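Local coordinates for glycosyl hydrolase family 2, TIM barrel domain protein (Faecalibacterium prausnitzii A2-165, PDB 6ED2) that is a gut bacterial beta-glucuronidase of glycosyl hydrolase family 2, which probably hydrolyses beta-glucuronides, including drug conjugates that such enzymes reactivate, at residues Phe48-Glu53 and Lys84-Tyr89; Cys90-Tyr95 and Leu159-Leu164; Thr118-Val123 and Gln132-Phe137. All blocks are in the same frame, centred on the assembly; numbering follows the deposited sequence.

Contact 1: residues Phe48-Glu53 and Lys84-Tyr89; sequences FSFDPE and KASREY
Two aromatic rings carry this contact, Phe50 from the end of strand 38-51 and Tyr89 from the turn that follows helix 84-87. Their centroids lie 4.5 Å apart with the planes inclined at 41°, an oblique pairing. The side chains run antiparallel past one another. Phe50 CD1 reaches in over one face of the tyrosine ring, offset toward its rim, and comes within 3.4 Å of Tyr89 CG. Phe50 CB adds a CH-pi contact over the same ring, 4.2 Å from the centroid of Tyr89. With CG of Tyr89 anti to the backbone N (chi1 180°), the phenol reaches out from the helix end toward the strand and passes along Phe50.

Further van der Waals contacts flank the pair. The far rim of the Phe50 ring meets the last turn of the helix, where CE2 is 3.7 Å from Ser86 OG, a hydroxyl hydrogen-bonded to Asp83. Within its own strand, Phe48 places CE2 over the centre of a face of the Phe50 ring. At the other end of the contact, Pro52 CB lies near the plane of the Tyr89 ring, 4.2 Å from CE1.

The polar atoms have partners in neighbouring parts of the fold. Tyr89 OH, 3.2 Å from Asp51 C, is hydrogen-bonded to the backbone O of Asp92. The Asp51 carboxylate binds the indole N-H of Trp94 and backbone N-H groups of Lys55 and Gly56. Within the helix, Arg87 forms salt bridges with its neighbour Glu88 and with Glu589, and also reaches Ser549 of the second subunit.

Helix and strand thus meet here mainly through aromatic and van der Waals contact, while polar bonds to neighbouring residues hold the phenol and carboxylate ends.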
loop_
_atom_site.group_PDB
_atom_site.type_symbol
_atom_site.label_atom_id
_atom_site.label_comp_id
_atom_site.label_asym_id
_atom_site.label_seq_id
_atom_site.Cartn_x
_atom_site.Cartn_y
_atom_site.Cartn_z
ATOM N N PHE A 48 19.976 14.013 27.539
ATOM C CA PHE A 48 20.352 14.475 26.216
ATOM C C PHE A 48 19.954 15.932 26.081
ATOM O O PHE A 48 18.874 16.327 26.519
ATOM C CB PHE A 48 19.670 13.618 25.129
ATOM C CG PHE A 48 19.935 14.070 23.701
ATOM C CD1 PHE A 48 20.871 13.408 22.919
ATOM C CD2 PHE A 48 19.199 15.106 23.122
ATOM C CE1 PHE A 48 21.099 13.787 21.582
ATOM C CE2 PHE A 48 19.425 15.494 21.798
ATOM C CZ PHE A 48 20.377 14.819 21.025
ATOM N N SER A 49 20.823 16.724 25.458
ATOM C CA SER A 49 20.484 18.101 25.160
ATOM C C SER A 49 21.153 18.512 23.860
ATOM O O SER A 49 22.334 18.224 23.651
ATOM C CB SER A 49 20.922 19.044 26.287
ATOM O OG SER A 49 20.450 20.341 26.000
ATOM N N PHE A 50 20.389 19.170 22.989
ATOM C CA PHE A 50 20.984 19.907 21.884
ATOM C C PHE A 50 21.747 21.113 22.427
ATOM O O PHE A 50 21.417 21.654 23.486
ATOM C CB PHE A 50 19.905 20.371 20.898
ATOM C CG PHE A 50 19.157 19.243 20.227
ATOM C CD1 PHE A 50 19.807 18.380 19.356
ATOM C CD2 PHE A 50 17.796 19.047 20.460
ATOM C CE1 PHE A 50 19.121 17.335 18.737
ATOM C CE2 PHE A 50 17.100 17.997 19.834
ATOM C CZ PHE A 50 17.764 17.149 18.971
ATOM N N ASP A 51 22.770 21.542 21.686
ATOM C CA ASP A 51 23.605 22.695 22.051
ATOM C C ASP A 51 23.785 23.577 20.819
ATOM O O ASP A 51 24.876 23.644 20.243
ATOM C CB ASP A 51 24.954 22.218 22.598
ATOM C CG ASP A 51 25.804 23.342 23.226
ATOM O OD1 ASP A 51 25.417 24.542 23.205
ATOM O OD2 ASP A 51 26.890 22.991 23.743
ATOM N N PRO A 52 22.722 24.258 20.374
ATOM C CA PRO A 52 22.809 24.975 19.086
ATOM C C PRO A 52 23.759 26.157 19.116
ATOM O O PRO A 52 24.281 26.548 18.064
ATOM C CB PRO A 52 21.363 25.421 18.825
ATOM C CG PRO A 52 20.743 25.477 20.178
ATOM C CD PRO A 52 21.370 24.338 20.954
ATOM N N GLU A 53 24.010 26.744 20.274
ATOM C CA GLU A 53 24.934 27.863 20.351
ATOM C C GLU A 53 26.347 27.428 20.719
ATOM O O GLU A 53 27.206 28.288 20.928
ATOM C CB GLU A 53 24.410 28.904 21.343
ATOM C CG GLU A 53 23.095 29.558 20.903
ATOM C CD GLU A 53 23.187 30.206 19.527
ATOM O OE1 GLU A 53 24.106 31.029 19.308
ATOM O OE2 GLU A 53 22.340 29.884 18.662
ATOM N N LYS A 84 10.735 18.056 12.745
ATOM C CA LYS A 84 11.809 17.899 11.769
ATOM C C LYS A 84 13.099 18.617 12.192
ATOM O O LYS A 84 14.197 18.164 11.844
ATOM C CB LYS A 84 11.333 18.394 10.392
ATOM C CG LYS A 84 12.343 18.167 9.262
ATOM C CD LYS A 84 11.774 18.515 7.898
ATOM C CE LYS A 84 10.558 17.671 7.583
ATOM N NZ LYS A 84 10.333 17.583 6.114
ATOM N N ALA A 85 12.996 19.727 12.937
ATOM C CA ALA A 85 14.193 20.447 13.370
ATOM C C ALA A 85 15.084 19.568 14.239
ATOM O O ALA A 85 16.314 19.637 14.151
ATOM C CB ALA A 85 13.811 21.720 14.129
ATOM N N SER A 86 14.484 18.734 15.084
ATOM C CA SER A 86 15.277 17.806 15.880
ATOM C C SER A 86 15.790 16.658 15.026
ATOM O O SER A 86 16.947 16.242 15.172
ATOM C CB SER A 86 14.443 17.272 17.044
ATOM O OG SER A 86 13.987 18.339 17.859
ATOM N N ARG A 87 14.948 16.123 14.130
ATOM C CA ARG A 87 15.424 15.044 13.267
ATOM C C ARG A 87 16.628 15.497 12.454
ATOM O O ARG A 87 17.601 14.751 12.311
ATOM C CB ARG A 87 14.317 14.543 12.340
ATOM C CG ARG A 87 14.705 13.283 11.563
ATOM C CD ARG A 87 13.830 13.100 10.306
ATOM N NE ARG A 87 14.245 13.990 9.229
ATOM C CZ ARG A 87 13.458 14.423 8.239
ATOM N NH1 ARG A 87 12.184 14.056 8.164
ATOM N NH2 ARG A 87 13.954 15.232 7.305
ATOM N N GLU A 88 16.599 16.727 11.950
ATOM C CA GLU A 88 17.661 17.231 11.082
ATOM C C GLU A 88 18.726 18.024 11.839
ATOM O O GLU A 88 19.579 18.649 11.201
ATOM C CB GLU A 88 17.060 18.099 9.970
ATOM C CG GLU A 88 16.234 17.331 8.926
ATOM C CD GLU A 88 17.099 16.674 7.838
ATOM O OE1 GLU A 88 18.320 16.927 7.795
ATOM O OE2 GLU A 88 16.562 15.900 7.014
ATOM N N TYR A 89 18.687 18.033 13.176
ATOM C CA TYR A 89 19.646 18.821 13.942
ATOM C C TYR A 89 21.081 18.496 13.545
ATOM O O TYR A 89 21.487 17.323 13.495
ATOM C CB TYR A 89 19.483 18.583 15.442
ATOM C CG TYR A 89 20.482 19.394 16.225
ATOM C CD1 TYR A 89 20.212 20.724 16.554
ATOM C CD2 TYR A 89 21.714 18.860 16.598
ATOM C CE1 TYR A 89 21.124 21.489 17.263
ATOM C CE2 TYR A 89 22.649 19.627 17.301
ATOM C CZ TYR A 89 22.343 20.938 17.629
ATOM O OH TYR A 89 23.246 21.704 18.333
#

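Contact 2: residues Cys90-Tyr95 and Leu159-Leu164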
loop_
_atom_site.group_PDB
_atom_site.type_symbol
_atom_site.label_atom_id
_atom_site.label_comp_id
_atom_site.label_asym_id
_atom_site.label_seq_id
_atom_site.Cartn_x
_atom_site.Cartn_y
_atom_site.Cartn_z
ATOM N N CYS A 90 21.860 19.543 13.294
ATOM C CA CYS A 90 23.247 19.391 12.865
ATOM C C CYS A 90 24.119 20.315 13.703
ATOM O O CYS A 90 23.941 21.537 13.668
ATOM C CB CYS A 90 23.397 19.697 11.371
ATOM S SG CYS A 90 25.066 19.328 10.714
ATOM N N GLY A 91 25.027 19.740 14.469
ATOM C CA GLY A 91 25.871 20.547 15.328
ATOM C C GLY A 91 26.290 19.759 16.556
ATOM O O GLY A 91 26.449 18.542 16.496
ATOM N N ASP A 92 26.482 20.497 17.652
ATOM C CA ASP A 92 26.863 19.925 18.944
ATOM C C ASP A 92 25.631 19.430 19.704
ATOM O O ASP A 92 24.597 20.108 19.738
ATOM C CB ASP A 92 27.556 20.983 19.810
ATOM C CG ASP A 92 28.984 21.282 19.389
ATOM O OD1 ASP A 92 29.596 20.513 18.611
ATOM O OD2 ASP A 92 29.496 22.317 19.859
ATOM N N PHE A 93 25.757 18.265 20.343
ATOM C CA PHE A 93 24.713 17.734 21.211
ATOM C C PHE A 93 25.367 16.915 22.321
ATOM O O PHE A 93 26.469 16.379 22.157
ATOM C CB PHE A 93 23.685 16.877 20.432
ATOM C CG PHE A 93 24.305 15.828 19.531
ATOM C CD1 PHE A 93 24.452 14.515 19.971
ATOM C CD2 PHE A 93 24.738 16.159 18.240
ATOM C CE1 PHE A 93 25.014 13.534 19.164
ATOM C CE2 PHE A 93 25.306 15.191 17.411
ATOM C CZ PHE A 93 25.447 13.870 17.876
ATOM N N TRP A 94 24.664 16.801 23.454
ATOM C CA TRP A 94 25.230 16.235 24.674
ATOM C C TRP A 94 24.442 15.021 25.150
ATOM O O TRP A 94 23.202 15.027 25.162
ATOM C CB TRP A 94 25.256 17.269 25.805
ATOM C CG TRP A 94 26.150 18.462 25.593
ATOM C CD1 TRP A 94 25.922 19.518 24.773
ATOM C CD2 TRP A 94 27.388 18.729 26.263
ATOM N NE1 TRP A 94 26.946 20.434 24.881
ATOM C CE2 TRP A 94 27.861 19.968 25.788
ATOM C CE3 TRP A 94 28.144 18.037 27.216
ATOM C CZ2 TRP A 94 29.066 20.529 26.227
ATOM C CZ3 TRP A 94 29.327 18.592 27.657
ATOM C CH2 TRP A 94 29.779 19.826 27.162
ATOM N N TYR A 95 25.178 13.996 25.559
ATOM C CA TYR A 95 24.657 12.851 26.281
ATOM C C TYR A 95 25.221 12.871 27.697
ATOM O O TYR A 95 26.359 13.298 27.920
ATOM C CB TYR A 95 25.046 11.539 25.603
ATOM C CG TYR A 95 24.247 11.171 24.379
ATOM C CD1 TYR A 95 23.272 10.183 24.445
ATOM C CD2 TYR A 95 24.490 11.778 23.146
ATOM C CE1 TYR A 95 22.546 9.820 23.333
ATOM C CE2 TYR A 95 23.752 11.420 22.011
ATOM C CZ TYR A 95 22.780 10.444 22.116
ATOM O OH TYR A 95 22.036 10.071 21.012
ATOM N N LEU A 159 30.136 15.217 24.757
ATOM C CA LEU A 159 29.875 16.269 23.785
ATOM C C LEU A 159 30.149 15.675 22.409
ATOM O O LEU A 159 31.300 15.368 22.073
ATOM C CB LEU A 159 30.741 17.493 24.056
ATOM C CG LEU A 159 30.802 18.522 22.930
ATOM C CD1 LEU A 159 29.403 18.966 22.515
ATOM C CD2 LEU A 159 31.658 19.722 23.353
ATOM N N ALA A 160 29.092 15.477 21.632
ATOM C CA ALA A 160 29.206 14.901 20.306
ATOM C C ALA A 160 28.833 15.945 19.261
ATOM O O ALA A 160 28.247 16.989 19.565
ATOM C CB ALA A 160 28.327 13.645 20.183
ATOM N N ASN A 161 29.198 15.656 18.013
ATOM C CA ASN A 161 28.970 16.573 16.904
ATOM C C ASN A 161 28.749 15.741 15.648
ATOM O O ASN A 161 29.393 14.702 15.469
ATOM C CB ASN A 161 30.167 17.532 16.738
ATOM C CG ASN A 161 29.954 18.558 15.636
ATOM O OD1 ASN A 161 30.155 18.265 14.469
ATOM N ND2 ASN A 161 29.520 19.754 16.006
ATOM N N ASN A 162 27.822 16.174 14.787
ATOM C CA ASN A 162 27.522 15.408 13.580
ATOM C C ASN A 162 27.685 16.233 12.308
ATOM O O ASN A 162 27.129 15.874 11.261
ATOM C CB ASN A 162 26.111 14.822 13.655
ATOM C CG ASN A 162 25.038 15.889 13.668
ATOM O OD1 ASN A 162 25.329 17.075 13.827
ATOM N ND2 ASN A 162 23.779 15.472 13.511
ATOM N N GLU A 163 28.423 17.336 12.379
ATOM C CA GLU A 163 28.658 18.144 11.193
ATOM C C GLU A 163 29.539 17.393 10.204
ATOM O O GLU A 163 30.391 16.582 10.580
ATOM C CB GLU A 163 29.290 19.481 11.574
ATOM C CG GLU A 163 28.314 20.388 12.267
ATOM C CD GLU A 163 28.949 21.645 12.851
ATOM O OE1 GLU A 163 29.175 21.688 14.073
ATOM O OE2 GLU A 163 29.177 22.608 12.098
ATOM N N LEU A 164 29.292 17.649 8.925
ATOM C CA LEU A 164 30.014 17.029 7.830
ATOM C C LEU A 164 31.025 17.999 7.219
ATOM O O LEU A 164 30.809 19.213 7.179
ATOM C CB LEU A 164 29.029 16.562 6.763
ATOM C CG LEU A 164 28.049 15.476 7.222
ATOM C CD1 LEU A 164 27.122 15.099 6.078
ATOM C CD2 LEU A 164 28.801 14.253 7.761
#
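The amide of Asn161 is shared between two carboxylates: its ND2 donates to Asp92 OD1 at 2.7 Å across the contact and to Glu163 OE1 at 2.8 Å beside it. The glutamate oxygen lies in the amide plane and accepts on its anti lone pair, whereas Asp92 OD1 is met from above its carboxylate plane. Asn161 OD1 accepts from Glu163 N, closing an Asx turn.

Asn162 turns to the backbone of Gly91. A chi1 of 65° sets its CG between the backbone N and carbonyl carbon, bringing OD1 to the Gly91 N-H at 2.8 Å, in the carbonyl plane, and Gly91 O receives the Asn162 N-H. Paired backbone bonds between Phe93 and Ala160 continue the antiparallel strands.

Apolar groups cover both faces of the sheet here. On the Trp94 face, Leu159 CB sits almost on the normal of the six-membered ring, 3.9 Å from its centroid; on the other, Ala160 CB packs 3.5 Å from Phe93 CE1.

Where the strand pairing runs out, side-chain amides join the remaining backbone bond, and the two N-H groups of Asn161 ND2 probably ease the proximity of the Asp92 and Glu163 charges.

Contact 3: residues Thr118-Val123 and Gln132-Phe137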
loop_
_atom_site.group_PDB
_atom_site.type_symbol
_atom_site.label_atom_id
_atom_site.label_comp_id
_atom_site.label_asym_id
_atom_site.label_seq_id
_atom_site.Cartn_x
_atom_site.Cartn_y
_atom_site.Cartn_z
ATOM N N THR A 118 28.821 9.106 16.982
ATOM C CA THR A 118 28.749 9.615 15.616
ATOM C C THR A 118 28.471 11.109 15.653
ATOM O O THR A 118 27.459 11.525 16.225
ATOM C CB THR A 118 27.664 8.864 14.852
ATOM O OG1 THR A 118 27.927 7.450 14.941
ATOM C CG2 THR A 118 27.607 9.313 13.397
ATOM N N HIS A 119 29.352 11.928 15.060
ATOM C CA HIS A 119 30.546 11.554 14.288
ATOM C C HIS A 119 31.870 11.720 15.058
ATOM O O HIS A 119 32.894 11.162 14.686
ATOM C CB HIS A 119 30.634 12.427 13.029
ATOM C CG HIS A 119 29.681 12.042 11.950
ATOM N ND1 HIS A 119 29.765 10.840 11.277
ATOM C CD2 HIS A 119 28.632 12.705 11.411
ATOM C CE1 HIS A 119 28.795 10.773 10.381
ATOM N NE2 HIS A 119 28.090 11.891 10.446
ATOM N N ARG A 120 31.852 12.560 16.087
ATOM C CA ARG A 120 33.040 12.850 16.882
ATOM C C ARG A 120 32.578 13.094 18.310
ATOM O O ARG A 120 31.403 13.384 18.557
ATOM C CB ARG A 120 33.811 14.063 16.337
ATOM C CG ARG A 120 32.979 15.366 16.224
ATOM C CD ARG A 120 33.642 16.387 15.267
ATOM N NE ARG A 120 33.945 15.724 14.005
ATOM C CZ ARG A 120 33.123 15.697 12.960
ATOM N NH1 ARG A 120 31.950 16.333 12.994
ATOM N NH2 ARG A 120 33.486 15.044 11.869
ATOM N N ALA A 121 33.507 12.987 19.255
ATOM C CA ALA A 121 33.128 13.028 20.662
ATOM C C ALA A 121 34.235 13.636 21.518
ATOM O O ALA A 121 35.427 13.432 21.261
ATOM C CB ALA A 121 32.787 11.621 21.172
ATOM N N ARG A 122 33.817 14.386 22.531
ATOM C CA ARG A 122 34.654 14.787 23.657
ATOM C C ARG A 122 33.992 14.256 24.922
ATOM O O ARG A 122 32.827 14.567 25.196
ATOM C CB ARG A 122 34.819 16.308 23.721
ATOM C CG ARG A 122 35.516 16.888 22.490
ATOM C CD ARG A 122 35.510 18.394 22.480
ATOM N NE ARG A 122 36.181 18.954 23.650
ATOM C CZ ARG A 122 36.133 20.246 23.962
ATOM N NH1 ARG A 122 35.449 21.088 23.185
ATOM N NH2 ARG A 122 36.760 20.699 25.040
ATOM N N VAL A 123 34.723 13.446 25.677
ATOM C CA VAL A 123 34.182 12.754 26.837
ATOM C C VAL A 123 34.701 13.419 28.106
ATOM O O VAL A 123 35.909 13.646 28.253
ATOM C CB VAL A 123 34.537 11.261 26.801
ATOM C CG1 VAL A 123 34.054 10.551 28.066
ATOM C CG2 VAL A 123 33.941 10.634 25.549
ATOM N N GLN A 132 39.074 12.236 23.393
ATOM C CA GLN A 132 38.577 12.860 22.180
ATOM C C GLN A 132 38.650 11.822 21.078
ATOM O O GLN A 132 39.582 11.016 21.038
ATOM C CB GLN A 132 39.380 14.100 21.793
ATOM C CG GLN A 132 39.344 15.182 22.847
ATOM C CD GLN A 132 40.291 16.311 22.532
ATOM O OE1 GLN A 132 41.365 16.086 21.971
ATOM N NE2 GLN A 132 39.897 17.540 22.879
ATOM N N HIS A 133 37.657 11.831 20.199
ATOM C CA HIS A 133 37.620 10.831 19.151
ATOM C C HIS A 133 36.993 11.424 17.907
ATOM O O HIS A 133 36.012 12.162 17.985
ATOM C CB HIS A 133 36.843 9.596 19.584
ATOM C CG HIS A 133 36.826 8.512 18.557
ATOM N ND1 HIS A 133 37.856 7.605 18.412
ATOM C CD2 HIS A 133 35.898 8.181 17.631
ATOM C CE1 HIS A 133 37.558 6.757 17.443
ATOM N NE2 HIS A 133 36.373 7.084 16.956
ATOM N N GLU A 134 37.571 11.084 16.765
ATOM C CA GLU A 134 37.070 11.486 15.465
ATOM C C GLU A 134 36.651 10.235 14.707
ATOM O O GLU A 134 37.390 9.247 14.677
ATOM C CB GLU A 134 38.147 12.255 14.692
ATOM C CG GLU A 134 37.791 12.461 13.236
ATOM C CD GLU A 134 36.665 13.472 13.064
ATOM O OE1 GLU A 134 36.499 14.345 13.945
ATOM O OE2 GLU A 134 35.938 13.380 12.052
ATOM N N GLY A 135 35.469 10.275 14.098
ATOM C CA GLY A 135 35.006 9.143 13.308
ATOM C C GLY A 135 33.858 8.444 14.006
ATOM O O GLY A 135 33.987 8.066 15.175
ATOM N N GLY A 136 32.745 8.255 13.305
ATOM C CA GLY A 136 31.517 7.812 13.929
ATOM C C GLY A 136 31.246 6.324 13.919
ATOM O O GLY A 136 30.134 5.917 14.282
ATOM N N PHE A 137 32.210 5.481 13.526
ATOM C CA PHE A 137 31.843 4.086 13.318
ATOM C C PHE A 137 32.864 3.107 13.858
ATOM O O PHE A 137 32.818 1.917 13.500
ATOM C CB PHE A 137 31.576 3.832 11.826
ATOM C CG PHE A 137 30.498 4.713 11.280
ATOM C CD1 PHE A 137 29.172 4.313 11.332
ATOM C CD2 PHE A 137 30.795 5.981 10.816
ATOM C CE1 PHE A 137 28.165 5.134 10.876
ATOM C CE2 PHE A 137 29.799 6.820 10.359
ATOM C CZ PHE A 137 28.474 6.384 10.378
HETATM O O HOH W 1 32.315 9.655 11.056
#
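Arg120 grips Glu134 side-on, NE to OE1 at 2.9 Å and NH2 to OE2 at 3.0 Å, with guanidinium and carboxylate only 18° from coplanar. Both oxygens accept on their syn lone pairs, and the NE bond is nearly straight at 174°. A bend at chi3 of Arg120 (51°) and another at chi2 of Glu134 bring the two ends side by side.

Next along the strands, Ala121 and His133 exchange two backbone hydrogen bonds. Toward the open end of the hairpin, Thr118 OG1 donates to Gly136 O at 2.8 Å in the carbonyl plane, on a lone pair. A water links His119 ND1 to Gly136 N, and Phe137 CE2 approaches the edge of the His119 imidazole. Gly136 leaves little room here: a CB would clash with Thr118 CG2.

Farther out, Arg120 NH1 binds Asn161 OD1 and Glu163 O, while His119 NE2 is held by Asn192. Replacing Arg120 with a leucine would probably leave the Glu134 carboxylate without its paired charge and remove the tie to Asn161. At the other end, Arg122 and Gln132 both turn to Glu129.

The peptide before His119 is cis, and His119 and Arg120 together face Asn161 of strand 152-161 in a classic beta bulge, at the open end of the antiparallel hairpin of strands 120-125 and 128-134, within the jelly-roll beta-sandwich of the family 2 sugar-binding domain.

All three contacts belong to one antiparallel sheet of the sugar-binding domain. Contact 1 and contact 2 have centres about 9 Å apart and meet through neighbouring strands 38-51 and 92-101, where Ser49 O lies 2.7 Å from Trp94 N in a probable hydrogen bond. Contact 3, nested within the chain loop closed by contact 2, is again about 9 Å from it between centres; Leu159 O and Arg122 N, 2.7 Å apart, join strands 152-161 and 120-125. Contacts 1 and 3 do not touch, their nearest atoms being about 9 Å apart. None lies at the Thr239 and Glu241 magnesium site; a separate bound magnesium ion lies about 11 Å from the Phe137 side chain.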